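Potential RNA-dependent RNA polymerase (Human picobirnavirus, PDB 5I62) catalyses RNA-templated RNA synthesis from ribonucleoside triphosphates, serving both transcription and genome replication of a double-stranded RNA virus. Local coordinates at residues Lys53-Ile58 against His457-Glu462; Pro63-Phe68 against Val414-Thr419; Tyr34-Tyr39 against Leu445-Ile450; Gly358-Leu363 against Thr397-Trp402. All coordinates share one frame; numbering follows the deposited sequence.

From the N terminus, residues 34-39 meet helix 441-451, about 400 residues later (interaction 3). Residues 53-58 then meet 457-462 (interaction 1), so these two closures cross. Helix 63-73 packs on 414-419 (interaction 2), a loop lying within both, and the shortest closure, 358-363 with 397-402 (interaction 4), lies within all three. Interactions 1 and 2 touch through M66 and H457. Interactions 2 and 4 share the sheet of strands 395-398, 401-404 and 416-417. Interactions 1 and 3 tie N-terminal segments to helices 460-469 and 441-451, interaction 2 ties helix 63-73 to the three-stranded sheet, and interaction 4 ties that sheet to the GDD hairpin.

Interaction 1: residues Lys53-Ile58 against His457-Glu462; sequences KKLVSI and HPLKEE
With CG anti to the backbone N (chi1 -175°), L55 reaches from its helix toward H457, while L459 swings CG beside its own backbone N (chi1 -65°) and sets CD1 against the backbone of K54 and L55. L55 meets the imidazole of H457 at its edge, near the ring plane, L55 CD1 lying 3.6 Å from H457 CE1. L459 CD1 is the hub of the contact: it rests 3.7 Å from L55 CA and 3.5 Å from K54 O. The I58 methyl CG2 lies 3.7 Å from L459 CD1. That same CG2 also touches the proline ring, 4.0 Å from P458 CG. Each side is braced from within. H457 ND1 accepts the backbone N-H of L459 in the plane of the imidazole (3.0 Å, 164°), which fixes the ring's rotation within the type I turn from H457 to K460 that leads into helix 460-469. K54 O, beside L459 CD1, is gripped by both S57 N and S57 OG, the hydroxyl at 2.8 Å. No hydrogen bond links the two segments, so the join is apolar packing. H457 NE2 bonds to E69 of helix 63-73, and I58 also packs on L65 and M66 of that helix. L55 further touches T419 and M420 of helix 419-427, and L459 rests on W51, so the contact sits where helices 44-55, 63-73, 419-427 and 460-469 converge.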
# COMPACT_ATOMS: atom_id res chain seq x y z
N LYS A 53 -27.87 -13.31 1.03
CA LYS A 53 -28.99 -14.03 0.43
C LYS A 53 -29.01 -13.90 -1.08
O LYS A 53 -29.46 -14.82 -1.77
CB LYS A 53 -30.32 -13.53 0.99
CG LYS A 53 -30.55 -13.80 2.45
CD LYS A 53 -31.92 -13.25 2.85
CE LYS A 53 -32.09 -13.21 4.34
NZ LYS A 53 -33.38 -12.56 4.71
N LYS A 54 -28.54 -12.77 -1.61
CA LYS A 54 -28.50 -12.56 -3.05
C LYS A 54 -27.13 -12.89 -3.66
O LYS A 54 -27.06 -13.39 -4.80
CB LYS A 54 -28.85 -11.12 -3.41
CG LYS A 54 -29.31 -10.18 -2.44
CD LYS A 54 -29.80 -8.90 -3.09
CE LYS A 54 -30.03 -7.99 -1.93
NZ LYS A 54 -30.49 -6.78 -2.47
N LEU A 55 -26.04 -12.64 -2.93
CA LEU A 55 -24.70 -13.00 -3.41
C LEU A 55 -24.64 -14.48 -3.76
O LEU A 55 -24.11 -14.86 -4.81
CB LEU A 55 -23.65 -12.68 -2.35
CG LEU A 55 -22.20 -12.92 -2.78
CD1 LEU A 55 -21.89 -12.08 -4.00
CD2 LEU A 55 -21.23 -12.62 -1.65
N VAL A 56 -25.23 -15.31 -2.90
CA VAL A 56 -25.12 -16.76 -2.97
C VAL A 56 -25.60 -17.30 -4.31
O VAL A 56 -25.23 -18.41 -4.70
CB VAL A 56 -25.89 -17.36 -1.79
CG1 VAL A 56 -27.38 -17.47 -2.12
CG2 VAL A 56 -25.30 -18.69 -1.37
N SER A 57 -26.38 -16.52 -5.05
CA SER A 57 -26.86 -16.90 -6.37
C SER A 57 -25.74 -17.14 -7.38
O SER A 57 -25.98 -17.78 -8.42
CB SER A 57 -27.82 -15.83 -6.88
OG SER A 57 -27.12 -14.66 -7.28
N ILE A 58 -24.53 -16.63 -7.14
CA ILE A 58 -23.43 -16.87 -8.09
C ILE A 58 -22.67 -18.15 -7.82
O ILE A 58 -21.78 -18.50 -8.60
CB ILE A 58 -22.39 -15.73 -8.09
CG1 ILE A 58 -21.68 -15.69 -6.73
CG2 ILE A 58 -23.04 -14.40 -8.40
CD1 ILE A 58 -20.54 -14.71 -6.61
N HIS A 457 -18.09 -6.84 -10.77
CA HIS A 457 -18.72 -7.95 -10.09
C HIS A 457 -19.96 -8.36 -10.87
O HIS A 457 -20.69 -7.50 -11.39
CB HIS A 457 -19.09 -7.53 -8.67
CG HIS A 457 -19.39 -8.65 -7.73
ND1 HIS A 457 -20.59 -9.34 -7.75
CD2 HIS A 457 -18.67 -9.17 -6.71
CE1 HIS A 457 -20.58 -10.25 -6.79
NE2 HIS A 457 -19.43 -10.17 -6.14
N PRO A 458 -20.24 -9.66 -10.98
CA PRO A 458 -21.45 -10.09 -11.70
C PRO A 458 -22.74 -9.49 -11.14
O PRO A 458 -23.70 -9.31 -11.89
CB PRO A 458 -21.43 -11.62 -11.56
CG PRO A 458 -20.55 -11.89 -10.37
CD PRO A 458 -19.50 -10.79 -10.41
N LEU A 459 -22.77 -9.16 -9.84
CA LEU A 459 -23.98 -8.67 -9.18
C LEU A 459 -23.88 -7.19 -8.83
O LEU A 459 -24.51 -6.73 -7.87
CB LEU A 459 -24.27 -9.48 -7.92
CG LEU A 459 -24.62 -10.95 -8.13
CD1 LEU A 459 -24.88 -11.59 -6.78
CD2 LEU A 459 -25.82 -11.09 -9.04
N LYS A 460 -23.09 -6.43 -9.59
CA LYS A 460 -22.82 -5.05 -9.19
C LYS A 460 -24.09 -4.21 -9.20
O LYS A 460 -24.23 -3.29 -8.38
CB LYS A 460 -21.77 -4.44 -10.10
CG LYS A 460 -22.18 -4.43 -11.54
CD LYS A 460 -21.06 -3.90 -12.39
CE LYS A 460 -21.41 -3.99 -13.87
NZ LYS A 460 -20.71 -2.93 -14.63
N GLU A 461 -25.02 -4.49 -10.12
CA GLU A 461 -26.24 -3.67 -10.18
C GLU A 461 -27.14 -3.95 -8.99
O GLU A 461 -27.71 -3.02 -8.41
CB GLU A 461 -27.00 -3.92 -11.48
CG GLU A 461 -26.22 -3.61 -12.74
CD GLU A 461 -25.96 -2.11 -12.92
OE1 GLU A 461 -26.48 -1.28 -12.14
OE2 GLU A 461 -25.20 -1.76 -13.86
N GLU A 462 -27.30 -5.23 -8.63
CA GLU A 462 -28.03 -5.57 -7.42
C GLU A 462 -27.32 -4.99 -6.20
O GLU A 462 -27.97 -4.48 -5.28
CB GLU A 462 -28.17 -7.08 -7.28
CG GLU A 462 -29.05 -7.73 -8.35
CD GLU A 462 -28.31 -8.02 -9.65
OE1 GLU A 462 -27.17 -7.53 -9.85
OE2 GLU A 462 -28.87 -8.75 -10.50

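Interaction 2: residues Pro63-Phe68 against Val414-Thr419; sequences PTLMEF and VGVYST
L65 and V416 meet with their side chains at about a right angle, L65 CD1 against V416 CG1 at 3.8 Å. One turn on along the same helix face, F68 is aimed mainly at the backbone: CG stands anti to the backbone N (chi1 165°), and the far end of the ring drives into the chain where strand 416-417 gives way to the next helix. The amide of S418 comes to the ring edge, near its plane, with F68 CE2 3.6 Å from S418 N. V416 O approaches F68 CE2 obliquely at 3.5 Å, and S418 CB adds a contact of 3.7 Å with the same ring carbon. No hydrogen bond runs directly between these buried residues. The polar link comes from the next residue of helix 63-73, E69, which bonds to both S418 OG and T419 OG1. S418 OG also reaches R421 N, making S418 the N-cap of helix 419-427. V416 pairs through its backbone with W402, whose indole nitrogen bonds to T64. The arrangement is a helix packed on the edge strand of an antiparallel sheet and on the capped helix start that follows, probably near where palm and thumb meet.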
# COMPACT_ATOMS: atom_id res chain seq x y z
N PRO A 63 -18.22 -20.71 -8.41
CA PRO A 63 -17.97 -21.15 -7.03
C PRO A 63 -16.65 -20.66 -6.45
O PRO A 63 -16.59 -20.47 -5.23
CB PRO A 63 -18.00 -22.68 -7.14
CG PRO A 63 -17.58 -22.96 -8.54
CD PRO A 63 -18.16 -21.83 -9.37
N THR A 64 -15.60 -20.47 -7.25
CA THR A 64 -14.39 -19.91 -6.67
C THR A 64 -14.53 -18.42 -6.36
O THR A 64 -13.81 -17.91 -5.50
CB THR A 64 -13.15 -20.16 -7.56
OG1 THR A 64 -13.22 -19.36 -8.75
CG2 THR A 64 -13.05 -21.64 -7.94
N LEU A 65 -15.44 -17.71 -7.05
CA LEU A 65 -15.74 -16.34 -6.65
C LEU A 65 -16.45 -16.32 -5.30
O LEU A 65 -16.20 -15.44 -4.47
CB LEU A 65 -16.59 -15.63 -7.71
CG LEU A 65 -16.98 -14.18 -7.36
CD1 LEU A 65 -15.75 -13.31 -7.06
CD2 LEU A 65 -17.80 -13.55 -8.45
N MET A 66 -17.34 -17.29 -5.07
CA MET A 66 -18.00 -17.42 -3.77
C MET A 66 -16.99 -17.74 -2.68
O MET A 66 -17.08 -17.20 -1.57
CB MET A 66 -19.09 -18.49 -3.84
CG MET A 66 -19.94 -18.64 -2.56
SD MET A 66 -20.82 -17.13 -2.06
CE MET A 66 -21.58 -16.67 -3.58
N GLU A 67 -16.02 -18.61 -2.97
CA GLU A 67 -14.97 -18.90 -1.99
C GLU A 67 -14.18 -17.64 -1.65
O GLU A 67 -13.83 -17.42 -0.49
CB GLU A 67 -14.00 -19.95 -2.51
CG GLU A 67 -14.56 -21.33 -2.62
CD GLU A 67 -13.91 -22.10 -3.77
OE1 GLU A 67 -14.62 -22.87 -4.46
OE2 GLU A 67 -12.69 -21.89 -4.01
N PHE A 68 -13.85 -16.85 -2.67
CA PHE A 68 -13.15 -15.58 -2.48
C PHE A 68 -13.95 -14.64 -1.59
O PHE A 68 -13.43 -14.06 -0.64
CB PHE A 68 -12.88 -14.99 -3.86
CG PHE A 68 -12.48 -13.53 -3.88
CD1 PHE A 68 -11.16 -13.16 -3.67
CD2 PHE A 68 -13.40 -12.56 -4.23
CE1 PHE A 68 -10.78 -11.82 -3.75
CE2 PHE A 68 -13.02 -11.22 -4.31
CZ PHE A 68 -11.70 -10.86 -4.08
N VAL A 414 -11.24 -9.31 -16.15
CA VAL A 414 -11.39 -8.16 -15.26
C VAL A 414 -11.37 -8.59 -13.80
O VAL A 414 -11.79 -9.70 -13.44
CB VAL A 414 -12.68 -7.39 -15.58
CG1 VAL A 414 -12.60 -6.76 -16.96
CG2 VAL A 414 -13.89 -8.31 -15.50
N GLY A 415 -10.89 -7.69 -12.93
CA GLY A 415 -10.76 -8.01 -11.52
C GLY A 415 -12.05 -7.76 -10.75
O GLY A 415 -12.64 -6.68 -10.85
N VAL A 416 -12.49 -8.75 -10.00
CA VAL A 416 -13.72 -8.67 -9.24
C VAL A 416 -13.36 -8.40 -7.78
O VAL A 416 -12.68 -9.20 -7.14
CB VAL A 416 -14.56 -9.95 -9.38
CG1 VAL A 416 -15.83 -9.83 -8.52
CG2 VAL A 416 -14.90 -10.21 -10.85
N TYR A 417 -13.83 -7.27 -7.27
CA TYR A 417 -13.66 -6.93 -5.87
C TYR A 417 -14.77 -7.58 -5.05
O TYR A 417 -15.89 -7.76 -5.53
CB TYR A 417 -13.66 -5.42 -5.71
CG TYR A 417 -13.15 -4.89 -4.39
CD1 TYR A 417 -11.80 -4.61 -4.21
CD2 TYR A 417 -14.03 -4.62 -3.36
CE1 TYR A 417 -11.33 -4.09 -3.00
CE2 TYR A 417 -13.58 -4.11 -2.15
CZ TYR A 417 -12.23 -3.84 -1.98
OH TYR A 417 -11.81 -3.34 -0.78
N SER A 418 -14.45 -7.97 -3.82
CA SER A 418 -15.44 -8.61 -2.97
C SER A 418 -16.53 -7.62 -2.55
O SER A 418 -16.23 -6.59 -1.95
CB SER A 418 -14.76 -9.17 -1.72
OG SER A 418 -15.73 -9.56 -0.76
N THR A 419 -17.79 -7.95 -2.85
CA THR A 419 -18.88 -7.14 -2.32
C THR A 419 -18.94 -7.22 -0.80
O THR A 419 -19.35 -6.26 -0.13
CB THR A 419 -20.22 -7.56 -2.91
OG1 THR A 419 -20.46 -8.95 -2.65
CG2 THR A 419 -20.24 -7.29 -4.41

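Interaction 3: residues Tyr34-Tyr39 against Leu445-Ile450; sequences YRTPFY and LRYLSI
The carbonyl oxygen of F38, a residue whose CB abuts the hydroxyl of Y447, is gripped by both terminal nitrogens of R35, NH1 and NH2 each lying 2.8 Å from F38 O. This end-on hold pins the bend between R35 and Y39, and R35 has further partners in the carbonyl oxygens of A427 and M42. Within the bend, T36 places OG1 between its backbone N and carbonyl carbon (chi1 70°), where it accepts the N-H of F38 at 3.2 Å (155°); T36 OG1 also bonds to L426 O. Y447 projects from its helix so that its OH meets the T36-F38 bend. Its OH comes 3.5 Å from F38 CB and 3.7 Å from P37 CD, and although it approaches F38 N closely, the angle is too poor for a hydrogen bond. The F38 and Y447 rings meet obliquely, centroids 5.8 Å apart and planes at 58°. Next to Y447 in the helix, the extended R446 brings NH1 to 3.8 Å from T36 CG2. I450 CD1 lies over one face of its guanidinium, offset toward the rim, and NH2 bonds to R425 O and M428 O, stitching helix 441-451 to the chain around strand 428-429. That strand pairs with 34-35, and F38 packs on L423 and L426. The local motif is an ST turn at the end of a two-stranded pairing, by which an N-terminal segment packs against helices of what is probably the thumb.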
# COMPACT_ATOMS: atom_id res chain seq x y z
N TYR A 34 -15.91 2.81 15.16
CA TYR A 34 -16.61 3.86 14.42
C TYR A 34 -17.49 3.24 13.35
O TYR A 34 -16.99 2.64 12.39
CB TYR A 34 -15.62 4.85 13.80
CG TYR A 34 -14.85 5.63 14.84
CD1 TYR A 34 -15.44 5.94 16.06
CD2 TYR A 34 -13.56 6.06 14.61
CE1 TYR A 34 -14.76 6.64 17.03
CE2 TYR A 34 -12.87 6.77 15.57
CZ TYR A 34 -13.48 7.06 16.77
OH TYR A 34 -12.79 7.77 17.74
N ARG A 35 -18.79 3.39 13.51
CA ARG A 35 -19.78 2.89 12.57
C ARG A 35 -20.31 4.08 11.77
O ARG A 35 -20.58 5.14 12.34
CB ARG A 35 -20.88 2.19 13.36
CG ARG A 35 -22.01 1.62 12.59
CD ARG A 35 -21.78 0.20 12.05
NE ARG A 35 -23.10 -0.23 11.62
CZ ARG A 35 -23.70 0.20 10.51
NH1 ARG A 35 -23.07 1.02 9.67
NH2 ARG A 35 -24.93 -0.21 10.24
N THR A 36 -20.41 3.92 10.45
CA THR A 36 -20.93 4.98 9.58
C THR A 36 -22.46 4.99 9.68
O THR A 36 -23.07 4.12 10.29
CB THR A 36 -20.49 4.75 8.13
OG1 THR A 36 -21.18 3.61 7.62
CG2 THR A 36 -18.97 4.54 8.00
N PRO A 37 -23.13 5.98 9.08
CA PRO A 37 -24.60 5.96 9.03
C PRO A 37 -25.19 4.92 8.08
O PRO A 37 -26.41 4.81 7.99
CB PRO A 37 -24.97 7.38 8.57
CG PRO A 37 -23.72 8.19 8.63
CD PRO A 37 -22.58 7.24 8.52
N PHE A 38 -24.36 4.17 7.37
CA PHE A 38 -24.84 3.18 6.42
C PHE A 38 -25.70 2.13 7.12
O PHE A 38 -25.25 1.47 8.05
CB PHE A 38 -23.62 2.52 5.75
CG PHE A 38 -23.96 1.56 4.65
CD1 PHE A 38 -24.57 1.99 3.48
CD2 PHE A 38 -23.59 0.22 4.76
CE1 PHE A 38 -24.86 1.08 2.46
CE2 PHE A 38 -23.87 -0.68 3.74
CZ PHE A 38 -24.50 -0.24 2.58
N TYR A 39 -26.94 1.98 6.66
CA TYR A 39 -27.91 1.07 7.28
C TYR A 39 -27.97 1.27 8.80
O TYR A 39 -27.96 0.32 9.58
CB TYR A 39 -27.62 -0.39 6.92
CG TYR A 39 -28.23 -0.80 5.60
CD1 TYR A 39 -29.61 -0.86 5.46
CD2 TYR A 39 -27.44 -1.14 4.51
CE1 TYR A 39 -30.19 -1.23 4.27
CE2 TYR A 39 -28.01 -1.52 3.31
CZ TYR A 39 -29.38 -1.56 3.19
OH TYR A 39 -29.98 -1.92 2.01
N LEU A 445 -18.80 10.67 -0.78
CA LEU A 445 -17.63 10.47 -1.62
C LEU A 445 -16.88 9.20 -1.21
O LEU A 445 -16.41 8.45 -2.07
CB LEU A 445 -16.71 11.68 -1.56
CG LEU A 445 -17.28 12.93 -2.26
CD1 LEU A 445 -16.43 14.12 -1.94
CD2 LEU A 445 -17.33 12.71 -3.77
N ARG A 446 -16.76 8.96 0.10
CA ARG A 446 -16.12 7.73 0.55
C ARG A 446 -16.90 6.50 0.11
O ARG A 446 -16.31 5.55 -0.41
CB ARG A 446 -15.94 7.74 2.07
CG ARG A 446 -15.25 6.49 2.65
CD ARG A 446 -15.11 6.58 4.18
NE ARG A 446 -14.58 5.33 4.73
CZ ARG A 446 -15.33 4.30 5.09
NH1 ARG A 446 -16.66 4.36 4.97
NH2 ARG A 446 -14.76 3.20 5.56
N TYR A 447 -18.23 6.52 0.28
CA TYR A 447 -19.07 5.41 -0.19
C TYR A 447 -18.80 5.10 -1.66
O TYR A 447 -18.67 3.93 -2.04
CB TYR A 447 -20.55 5.74 -0.04
CG TYR A 447 -21.13 5.78 1.35
CD1 TYR A 447 -20.50 5.16 2.43
CD2 TYR A 447 -22.35 6.43 1.58
CE1 TYR A 447 -21.07 5.20 3.69
CE2 TYR A 447 -22.92 6.47 2.82
CZ TYR A 447 -22.28 5.86 3.88
OH TYR A 447 -22.87 5.92 5.12
N LEU A 448 -18.77 6.13 -2.50
CA LEU A 448 -18.60 5.91 -3.94
C LEU A 448 -17.24 5.30 -4.24
O LEU A 448 -17.13 4.41 -5.09
CB LEU A 448 -18.77 7.22 -4.71
CG LEU A 448 -20.14 7.90 -4.56
CD1 LEU A 448 -20.17 9.22 -5.33
CD2 LEU A 448 -21.23 6.97 -5.04
N SER A 449 -16.20 5.79 -3.58
CA SER A 449 -14.87 5.24 -3.83
C SER A 449 -14.79 3.77 -3.44
O SER A 449 -14.07 3.00 -4.08
CB SER A 449 -13.82 6.07 -3.09
OG SER A 449 -13.93 5.87 -1.69
N ILE A 450 -15.53 3.36 -2.40
CA ILE A 450 -15.56 1.94 -2.04
C ILE A 450 -16.34 1.15 -3.08
O ILE A 450 -15.87 0.13 -3.59
CB ILE A 450 -16.17 1.75 -0.64
CG1 ILE A 450 -15.25 2.35 0.44
CG2 ILE A 450 -16.44 0.26 -0.37
CD1 ILE A 450 -15.96 2.58 1.78

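Interaction 4: residues Gly358-Leu363 against Thr397-Trp402; sequences GDDGVL and TYLRRW
V362 CG1 sits over one face of the Y398 ring, 4.0 Å from its centroid and 20° off the normal, in a CH-pi contact, the two side chains crossing at about a right angle. Y398 holds CG anti to its backbone N (chi1 -180°), which carries the ring toward V362 and D360. The opposite face is covered from the tyrosine's own strand end: L399 CG lies over the ring centre, 3.7 Å above the Y398 plane. At the rim, D360 OD1 comes obliquely to 3.3 Å from Y398 CD1, its carboxylate plane turned 72° from the ring, and G361 N lies at the edge. D360 CB also touches L399 CD2 at 3.9 Å. Further out, a type I' turn holds Y398 and L399 in place: Y398 and R401 exchange two backbone bonds, while R401 NH1 bonds to L399 O at 2.7 Å, nearly in line with the carbonyl. Beyond these, L357 and Q355 of strand 355-357 touch Y398, and V240 and M237 of helix 237-250 reach Y398 and L399 respectively. G358, D359 and D360 form the GDD signature of motif C in viral RNA polymerases. The hairpin carrying the YLRR sequence is consistent with motif E, so the contact probably joins motif C to motif E in the palm.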
# COMPACT_ATOMS: atom_id res chain seq x y z
N GLY A 358 4.75 -4.38 -4.40
CA GLY A 358 5.05 -4.48 -2.98
C GLY A 358 5.15 -5.94 -2.57
O GLY A 358 5.90 -6.71 -3.18
N ASP A 359 4.36 -6.34 -1.58
CA ASP A 359 4.38 -7.70 -1.09
C ASP A 359 3.38 -8.62 -1.80
O ASP A 359 3.20 -9.76 -1.36
CB ASP A 359 4.12 -7.73 0.43
CG ASP A 359 2.68 -7.38 0.82
OD1 ASP A 359 1.92 -6.86 -0.02
OD2 ASP A 359 2.31 -7.62 1.99
N ASP A 360 2.75 -8.16 -2.88
CA ASP A 360 1.72 -8.92 -3.57
C ASP A 360 2.25 -9.41 -4.91
O ASP A 360 2.86 -8.63 -5.65
CB ASP A 360 0.47 -8.07 -3.81
CG ASP A 360 -0.79 -8.83 -3.53
OD1 ASP A 360 -1.13 -9.76 -4.30
OD2 ASP A 360 -1.43 -8.49 -2.51
N GLY A 361 2.01 -10.67 -5.23
CA GLY A 361 2.52 -11.23 -6.48
C GLY A 361 1.61 -12.29 -7.06
O GLY A 361 0.86 -12.97 -6.35
N VAL A 362 1.70 -12.45 -8.38
CA VAL A 362 1.03 -13.53 -9.07
C VAL A 362 1.93 -13.93 -10.23
O VAL A 362 2.44 -13.06 -10.94
CB VAL A 362 -0.40 -13.13 -9.52
CG1 VAL A 362 -0.38 -11.91 -10.45
CG2 VAL A 362 -1.10 -14.27 -10.18
N LEU A 363 2.19 -15.22 -10.38
CA LEU A 363 3.23 -15.61 -11.33
C LEU A 363 3.01 -17.03 -11.84
O LEU A 363 2.31 -17.84 -11.23
CB LEU A 363 4.64 -15.49 -10.70
CG LEU A 363 5.09 -16.60 -9.74
CD1 LEU A 363 6.61 -16.59 -9.60
CD2 LEU A 363 4.46 -16.42 -8.36
N THR A 397 -6.04 -14.59 -7.43
CA THR A 397 -6.36 -13.38 -6.69
C THR A 397 -5.11 -12.53 -6.66
O THR A 397 -4.01 -13.05 -6.46
CB THR A 397 -6.86 -13.69 -5.27
OG1 THR A 397 -5.86 -14.46 -4.59
CG2 THR A 397 -8.15 -14.49 -5.31
N TYR A 398 -5.28 -11.23 -6.87
CA TYR A 398 -4.17 -10.29 -6.92
C TYR A 398 -4.74 -8.94 -6.54
O TYR A 398 -5.76 -8.54 -7.10
CB TYR A 398 -3.55 -10.25 -8.33
CG TYR A 398 -2.37 -9.31 -8.47
CD1 TYR A 398 -1.28 -9.39 -7.61
CD2 TYR A 398 -2.36 -8.35 -9.47
CE1 TYR A 398 -0.21 -8.53 -7.75
CE2 TYR A 398 -1.27 -7.48 -9.62
CZ TYR A 398 -0.20 -7.58 -8.75
OH TYR A 398 0.88 -6.73 -8.89
N LEU A 399 -4.11 -8.29 -5.56
CA LEU A 399 -4.55 -6.98 -5.04
C LEU A 399 -5.99 -7.04 -4.55
O LEU A 399 -6.76 -6.10 -4.74
CB LEU A 399 -4.38 -5.88 -6.09
CG LEU A 399 -2.96 -5.74 -6.66
CD1 LEU A 399 -2.90 -4.58 -7.66
CD2 LEU A 399 -1.92 -5.56 -5.55
N ARG A 400 -6.35 -8.17 -3.92
CA ARG A 400 -7.69 -8.42 -3.39
C ARG A 400 -8.78 -8.36 -4.47
O ARG A 400 -9.94 -8.06 -4.17
CB ARG A 400 -8.02 -7.47 -2.24
CG ARG A 400 -7.19 -7.76 -0.98
CD ARG A 400 -7.63 -6.87 0.18
NE ARG A 400 -6.52 -6.50 1.07
CZ ARG A 400 -5.95 -7.32 1.94
NH1 ARG A 400 -6.36 -8.58 2.04
NH2 ARG A 400 -4.95 -6.89 2.70
N ARG A 401 -8.42 -8.69 -5.71
CA ARG A 401 -9.40 -8.89 -6.78
C ARG A 401 -9.28 -10.31 -7.32
O ARG A 401 -8.17 -10.83 -7.49
CB ARG A 401 -9.19 -7.93 -7.95
CG ARG A 401 -9.86 -6.59 -7.80
CD ARG A 401 -8.94 -5.66 -7.11
NE ARG A 401 -9.42 -4.28 -7.07
CZ ARG A 401 -8.94 -3.38 -6.23
NH1 ARG A 401 -8.01 -3.77 -5.36
NH2 ARG A 401 -9.39 -2.13 -6.23
N TRP A 402 -10.43 -10.91 -7.63
CA TRP A 402 -10.52 -12.25 -8.20
C TRP A 402 -10.58 -12.14 -9.72
O TRP A 402 -11.24 -11.26 -10.26
CB TRP A 402 -11.76 -12.93 -7.66
CG TRP A 402 -12.18 -14.24 -8.24
CD1 TRP A 402 -11.88 -15.48 -7.77
CD2 TRP A 402 -13.08 -14.45 -9.35
NE1 TRP A 402 -12.50 -16.44 -8.52
CE2 TRP A 402 -13.24 -15.84 -9.49
CE3 TRP A 402 -13.75 -13.59 -10.22
CZ2 TRP A 402 -14.04 -16.40 -10.49
CZ3 TRP A 402 -14.54 -14.14 -11.22
CH2 TRP A 402 -14.69 -15.54 -11.33